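Local coordinates for putative acyl-[acyl-carrier-protein] desaturase DesA2 (Mycobacterium tuberculosis, PDB 1ZA0) that may desaturate acyl chains in mycobacterial fatty acid biosynthesis, as a homodimeric member of the type 2 fatty acid desaturases with a carboxylate- and histidine-bound metal centre, at residues Val153-Tyr158 and Glu194-Leu199; Asn168-Ile173 and Gly180-Ile185. One frame throughout, in Å; residues are numbered along the deposited sequence.

How the contacts relate
From the N terminus, the chain runs through helices 9-27, 63-77 and 95-121 before it enters helix 148-172, where both contacts have their first segment. Contact 1 begins near the start of that helix at 153-158, contact 2 toward its C-terminal end, in 168-173. After a short turn the chain comes back as helix 176-206, which meets the end of its predecessor at 180-185, so contact 2 closes a tight hairpin, and then its earlier part at 194-199, so that contact 1 closes a wider loop around contact 2. The contacts thus nest without crossing. Their centres lie about 21 Å apart, on opposite sides of the chain's centre, and together they zip one antiparallel helix pair of the metal-binding bundle.

Contact 1. Residues Val153-Tyr158 and Glu194-Leu199; sequences VYMAFY and EFFANL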
loop_
_atom_site.group_PDB
_atom_site.type_symbol
_atom_site.label_atom_id
_atom_site.label_comp_id
_atom_site.label_asym_id
_atom_site.label_seq_id
_atom_site.Cartn_x
_atom_site.Cartn_y
_atom_site.Cartn_z
ATOM N N VAL A 153 0.320 14.540 -4.021
ATOM C CA VAL A 153 -1.011 14.154 -4.431
ATOM C C VAL A 153 -1.010 12.644 -4.829
ATOM O O VAL A 153 -1.865 11.920 -4.403
ATOM C CB VAL A 153 -1.489 15.000 -5.597
ATOM C CG1 VAL A 153 -2.748 14.407 -6.260
ATOM C CG2 VAL A 153 -1.745 16.495 -5.088
ATOM N N TYR A 154 -0.033 12.248 -5.646
ATOM C CA TYR A 154 0.133 10.862 -6.044
ATOM C C TYR A 154 0.218 9.944 -4.810
ATOM O O TYR A 154 -0.482 8.961 -4.760
ATOM C CB TYR A 154 1.374 10.683 -6.927
ATOM C CG TYR A 154 1.661 9.234 -7.229
ATOM C CD1 TYR A 154 0.939 8.537 -8.236
ATOM C CD2 TYR A 154 2.558 8.535 -6.470
ATOM C CE1 TYR A 154 1.205 7.152 -8.482
ATOM C CE2 TYR A 154 2.816 7.184 -6.719
ATOM C CZ TYR A 154 2.136 6.516 -7.702
ATOM O OH TYR A 154 2.434 5.179 -7.889
ATOM N N MET A 155 1.081 10.265 -3.854
ATOM C CA MET A 155 1.249 9.476 -2.681
ATOM C C MET A 155 -0.023 9.387 -1.824
ATOM O O MET A 155 -0.310 8.317 -1.273
ATOM C CB MET A 155 2.385 9.993 -1.835
ATOM C CG MET A 155 3.758 9.800 -2.439
ATOM S SD MET A 155 4.132 8.096 -2.903
ATOM C CE MET A 155 4.080 7.357 -1.207
ATOM N N ALA A 156 -0.824 10.454 -1.778
ATOM C CA ALA A 156 -2.043 10.384 -1.010
ATOM C C ALA A 156 -3.016 9.377 -1.599
ATOM O O ALA A 156 -3.646 8.577 -0.856
ATOM C CB ALA A 156 -2.701 11.819 -0.895
ATOM N N PHE A 157 -3.163 9.400 -2.913
ATOM C CA PHE A 157 -4.054 8.477 -3.557
ATOM C C PHE A 157 -3.531 7.029 -3.462
ATOM O O PHE A 157 -4.293 6.098 -3.341
ATOM C CB PHE A 157 -4.199 8.829 -5.019
ATOM C CG PHE A 157 -5.214 9.857 -5.296
ATOM C CD1 PHE A 157 -6.553 9.557 -5.194
ATOM C CD2 PHE A 157 -4.830 11.149 -5.738
ATOM C CE1 PHE A 157 -7.520 10.502 -5.470
ATOM C CE2 PHE A 157 -5.825 12.130 -6.032
ATOM C CZ PHE A 157 -7.157 11.803 -5.878
ATOM N N TYR A 158 -2.228 6.882 -3.661
ATOM C CA TYR A 158 -1.588 5.594 -3.729
ATOM C C TYR A 158 -1.645 4.903 -2.343
ATOM O O TYR A 158 -1.994 3.729 -2.261
ATOM C CB TYR A 158 -0.128 5.747 -4.225
ATOM C CG TYR A 158 0.644 4.428 -4.287
ATOM C CD1 TYR A 158 0.484 3.585 -5.377
ATOM C CD2 TYR A 158 1.482 4.025 -3.260
ATOM C CE1 TYR A 158 1.166 2.368 -5.470
ATOM C CE2 TYR A 158 2.179 2.794 -3.344
ATOM C CZ TYR A 158 1.990 1.968 -4.449
ATOM O OH TYR A 158 2.649 0.751 -4.595
ATOM N N GLU A 194 -3.027 9.457 5.777
ATOM C CA GLU A 194 -3.472 10.579 6.614
ATOM C C GLU A 194 -2.331 11.632 6.517
ATOM O O GLU A 194 -2.552 12.806 6.317
ATOM C CB GLU A 194 -3.648 10.135 8.066
ATOM C CG GLU A 194 -3.936 11.205 9.125
ATOM C CD GLU A 194 -4.137 10.620 10.494
ATOM O OE1 GLU A 194 -3.901 9.390 10.637
ATOM O OE2 GLU A 194 -4.569 11.323 11.459
ATOM N N PHE A 195 -1.115 11.165 6.672
ATOM C CA PHE A 195 0.082 12.014 6.624
ATOM C C PHE A 195 0.216 12.702 5.294
ATOM O O PHE A 195 0.228 13.951 5.247
ATOM C CB PHE A 195 1.341 11.201 6.964
ATOM C CG PHE A 195 2.502 12.023 7.507
ATOM C CD1 PHE A 195 3.068 11.712 8.725
ATOM C CD2 PHE A 195 3.057 13.043 6.776
ATOM C CE1 PHE A 195 4.178 12.425 9.212
ATOM C CE2 PHE A 195 4.145 13.781 7.270
ATOM C CZ PHE A 195 4.690 13.480 8.495
ATOM N N PHE A 196 0.249 11.944 4.184
ATOM C CA PHE A 196 0.350 12.585 2.880
ATOM C C PHE A 196 -0.847 13.460 2.583
ATOM O O PHE A 196 -0.730 14.544 1.976
ATOM C CB PHE A 196 0.592 11.604 1.726
ATOM C CG PHE A 196 1.971 10.980 1.768
ATOM C CD1 PHE A 196 3.108 11.757 1.531
ATOM C CD2 PHE A 196 2.125 9.640 2.069
ATOM C CE1 PHE A 196 4.379 11.191 1.573
ATOM C CE2 PHE A 196 3.400 9.062 2.113
ATOM C CZ PHE A 196 4.520 9.854 1.890
ATOM N N ALA A 197 -2.021 12.979 2.943
ATOM C CA ALA A 197 -3.214 13.755 2.623
ATOM C C ALA A 197 -3.225 15.089 3.402
ATOM O O ALA A 197 -3.778 16.067 2.938
ATOM C CB ALA A 197 -4.461 12.958 2.936
ATOM N N ASN A 198 -2.698 15.100 4.621
ATOM C CA ASN A 198 -2.682 16.344 5.384
ATOM C C ASN A 198 -1.725 17.369 4.680
ATOM O O ASN A 198 -1.994 18.575 4.676
ATOM C CB ASN A 198 -2.272 16.076 6.859
ATOM C CG ASN A 198 -3.379 15.425 7.664
ATOM O OD1 ASN A 198 -4.553 15.445 7.207
ATOM N ND2 ASN A 198 -3.042 14.866 8.899
ATOM N N LEU A 199 -0.648 16.875 4.060
ATOM C CA LEU A 199 0.316 17.739 3.380
ATOM C C LEU A 199 -0.367 18.320 2.178
ATOM O O LEU A 199 -0.193 19.502 1.867
ATOM C CB LEU A 199 1.586 17.007 2.987
ATOM C CG LEU A 199 2.438 16.416 4.073
ATOM C CD1 LEU A 199 3.745 15.757 3.571
ATOM C CD2 LEU A 199 2.767 17.467 5.015
#
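Met155 lays its CB on the face of the Phe196 ring, the central touch between two antiparallel helices of the ferritin-like four-helix bundle that carries the metal site. The methylene sits over the middle of the ring: Met155 CB is 3.8 Å from the centroid of the Phe196 ring and only 12° off the normal, a clear CH-pi contact. With CG anti to the carbonyl carbon (chi1 -69°) and further bends at chi2 and chi3, the thioether chain curls back over the same ring. The methyl Met155 CE therefore returns to the far rim, 3.8 Å from Phe196 CE2, while Met155 SD stands higher above the face, 5.3 Å from the Phe196 centroid, as a distant Met-aromatic contact. Beside this pair the backbones come close, because Ala156 projects no more than a methyl group: the CA atoms of Ala156 and Phe196 are 5.1 Å apart. Ala156 CB rests against Ala197 CA at 4.0 Å and lies 4.4 Å from Ala197 CB, and the base of the aromatic side chain, Phe196 CB, is 4.0 Å from Ala156 N.

Further out, Trp99 and Trp103 of helix 95-121 meet the Phe196 ring edge-to-face. The metal centre borders this apolar layer: a manganese ion bound by Glu107, Glu159, Glu189 and His192 lies about 6 Å from the Met155 side chain. Glu159 directly follows segment 153-158, and His192 stands two residues before segment 194-199. Trp261 packs on Ala156 and hydrogen-bonds through its NE1 to Ala197 O.

Contact 2. Residues Asn168-Ile173 and Gly180-Ile185; sequences NLAAQI and GLIDRI
Ile182 is the main bump of this contact, resting its branched side chain among Leu169, Ala170 and Ile173. Its branches part toward Ala170 and Ile173, and Leu169 CD2 touches both. Ile182 CG2, anti to the backbone N, reaches the opposing helix beside Ala170, 3.9 Å from Ala170 CB, and also meets Leu169 CD2 at 3.9 Å. The other branch, with CG1 anti to the carbonyl carbon (chi1 -57°), presents Ile182 CG1 to Ile173 CD1 at 3.7 Å, while the terminal Ile182 CD1 turns to Leu169 CD2 at 4.0 Å. The Ile173 chain points its CD1 end-on at the side of Ile182, so a methyl end meets the flank of a chain.

Ala170 is the low point of the hollow, and its CA comes within 5.4 Å of Ile182 CA. Its methyl is in turn a small bump, with Ala170 CB set against the backbone at Asp183 N, 4.0 Å away; the Asp183 carboxylate is engaged in a salt bridge with Arg187. Leu169 and Ile173 also pack on Ile65 of helix 63-77, and Leu114 of helix 95-121 touches Ile182. The short axes approach to 8.6 Å, with 159° between their directions, the close antiparallel packing of a helical hairpin within a ferritin-like bundle.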
loop_
_atom_site.group_PDB
_atom_site.type_symbol
_atom_site.label_atom_id
_atom_site.label_comp_id
_atom_site.label_asym_id
_atom_site.label_seq_id
_atom_site.Cartn_x
_atom_site.Cartn_y
_atom_site.Cartn_z
ATOM N N ASN A 168 -9.664 -4.666 2.587
ATOM C CA ASN A 168 -10.559 -5.561 1.923
ATOM C C ASN A 168 -9.956 -6.947 1.995
ATOM O O ASN A 168 -10.669 -7.955 2.124
ATOM C CB ASN A 168 -10.829 -5.164 0.450
ATOM C CG ASN A 168 -11.625 -3.850 0.317
ATOM O OD1 ASN A 168 -12.166 -3.328 1.326
ATOM N ND2 ASN A 168 -11.738 -3.353 -0.928
ATOM N N LEU A 169 -8.650 -7.032 1.843
ATOM C CA LEU A 169 -7.985 -8.325 1.925
ATOM C C LEU A 169 -8.032 -8.943 3.300
ATOM O O LEU A 169 -8.379 -10.103 3.431
ATOM C CB LEU A 169 -6.536 -8.193 1.444
ATOM C CG LEU A 169 -5.669 -9.427 1.540
ATOM C CD1 LEU A 169 -6.102 -10.604 0.684
ATOM C CD2 LEU A 169 -4.186 -9.059 1.267
ATOM N N ALA A 170 -7.685 -8.188 4.332
ATOM C CA ALA A 170 -7.705 -8.661 5.709
ATOM C C ALA A 170 -9.148 -9.247 6.040
ATOM O O ALA A 170 -9.268 -10.324 6.579
ATOM C CB ALA A 170 -7.355 -7.504 6.659
ATOM N N ALA A 171 -10.193 -8.568 5.571
ATOM C CA ALA A 171 -11.547 -8.914 5.877
ATOM C C ALA A 171 -11.925 -10.272 5.243
ATOM O O ALA A 171 -12.874 -10.842 5.673
ATOM C CB ALA A 171 -12.488 -7.841 5.430
ATOM N N GLN A 172 -11.219 -10.722 4.206
ATOM C CA GLN A 172 -11.494 -11.983 3.511
ATOM C C GLN A 172 -10.598 -13.135 3.937
ATOM O O GLN A 172 -10.802 -14.264 3.463
ATOM C CB GLN A 172 -11.408 -11.826 1.990
ATOM C CG GLN A 172 -12.505 -10.934 1.381
ATOM C CD GLN A 172 -12.482 -10.809 -0.115
ATOM O OE1 GLN A 172 -11.900 -11.645 -0.788
ATOM N NE2 GLN A 172 -13.121 -9.757 -0.661
ATOM N N ILE A 173 -9.624 -12.875 4.802
ATOM C CA ILE A 173 -8.660 -13.907 5.261
ATOM C C ILE A 173 -9.087 -14.587 6.551
ATOM O O ILE A 173 -9.220 -13.934 7.557
ATOM C CB ILE A 173 -7.234 -13.286 5.510
ATOM C CG1 ILE A 173 -6.651 -12.784 4.194
ATOM C CG2 ILE A 173 -6.309 -14.272 6.175
ATOM C CD1 ILE A 173 -5.287 -12.026 4.358
ATOM N N GLY A 180 -4.042 -11.121 10.960
ATOM C CA GLY A 180 -3.357 -10.212 11.850
ATOM C C GLY A 180 -2.292 -9.353 11.186
ATOM O O GLY A 180 -2.216 -8.135 11.397
ATOM N N LEU A 181 -1.509 -9.996 10.355
ATOM C CA LEU A 181 -0.430 -9.342 9.607
ATOM C C LEU A 181 -0.977 -8.296 8.646
ATOM O O LEU A 181 -0.530 -7.126 8.632
ATOM C CB LEU A 181 0.352 -10.411 8.841
ATOM C CG LEU A 181 1.669 -9.972 8.154
ATOM C CD1 LEU A 181 2.409 -11.251 7.761
ATOM C CD2 LEU A 181 1.422 -9.200 6.935
ATOM N N ILE A 182 -1.945 -8.701 7.811
ATOM C CA ILE A 182 -2.521 -7.798 6.867
ATOM C C ILE A 182 -3.281 -6.642 7.560
ATOM O O ILE A 182 -3.251 -5.513 7.084
ATOM C CB ILE A 182 -3.424 -8.480 5.821
ATOM C CG1 ILE A 182 -2.657 -9.580 5.041
ATOM C CG2 ILE A 182 -3.936 -7.451 4.841
ATOM C CD1 ILE A 182 -1.412 -9.057 4.197
ATOM N N ASP A 183 -3.965 -6.942 8.643
ATOM C CA ASP A 183 -4.610 -5.884 9.416
ATOM C C ASP A 183 -3.569 -4.862 9.964
ATOM O O ASP A 183 -3.856 -3.669 9.966
ATOM C CB ASP A 183 -5.352 -6.542 10.560
ATOM C CG ASP A 183 -5.913 -5.575 11.528
ATOM O OD1 ASP A 183 -6.989 -5.001 11.224
ATOM O OD2 ASP A 183 -5.360 -5.380 12.609
ATOM N N ARG A 184 -2.406 -5.316 10.451
ATOM C CA ARG A 184 -1.339 -4.372 10.877
ATOM C C ARG A 184 -0.924 -3.470 9.723
ATOM O O ARG A 184 -0.794 -2.247 9.901
ATOM C CB ARG A 184 -0.101 -5.064 11.489
ATOM C CG ARG A 184 -0.242 -5.587 12.906
ATOM C CD ARG A 184 -0.381 -4.534 14.063
ATOM N NE ARG A 184 -0.189 -5.199 15.363
ATOM C CZ ARG A 184 0.231 -4.642 16.509
ATOM N NH1 ARG A 184 0.359 -5.414 17.586
ATOM N NH2 ARG A 184 0.511 -3.346 16.601
ATOM N N ILE A 185 -0.680 -4.065 8.561
ATOM C CA ILE A 185 -0.307 -3.332 7.352
ATOM C C ILE A 185 -1.379 -2.301 6.961
ATOM O O ILE A 185 -1.052 -1.092 6.670
ATOM C CB ILE A 185 -0.048 -4.283 6.183
ATOM C CG1 ILE A 185 1.189 -5.152 6.452
ATOM C CG2 ILE A 185 0.143 -3.507 4.870
ATOM C CD1 ILE A 185 1.500 -6.137 5.274
#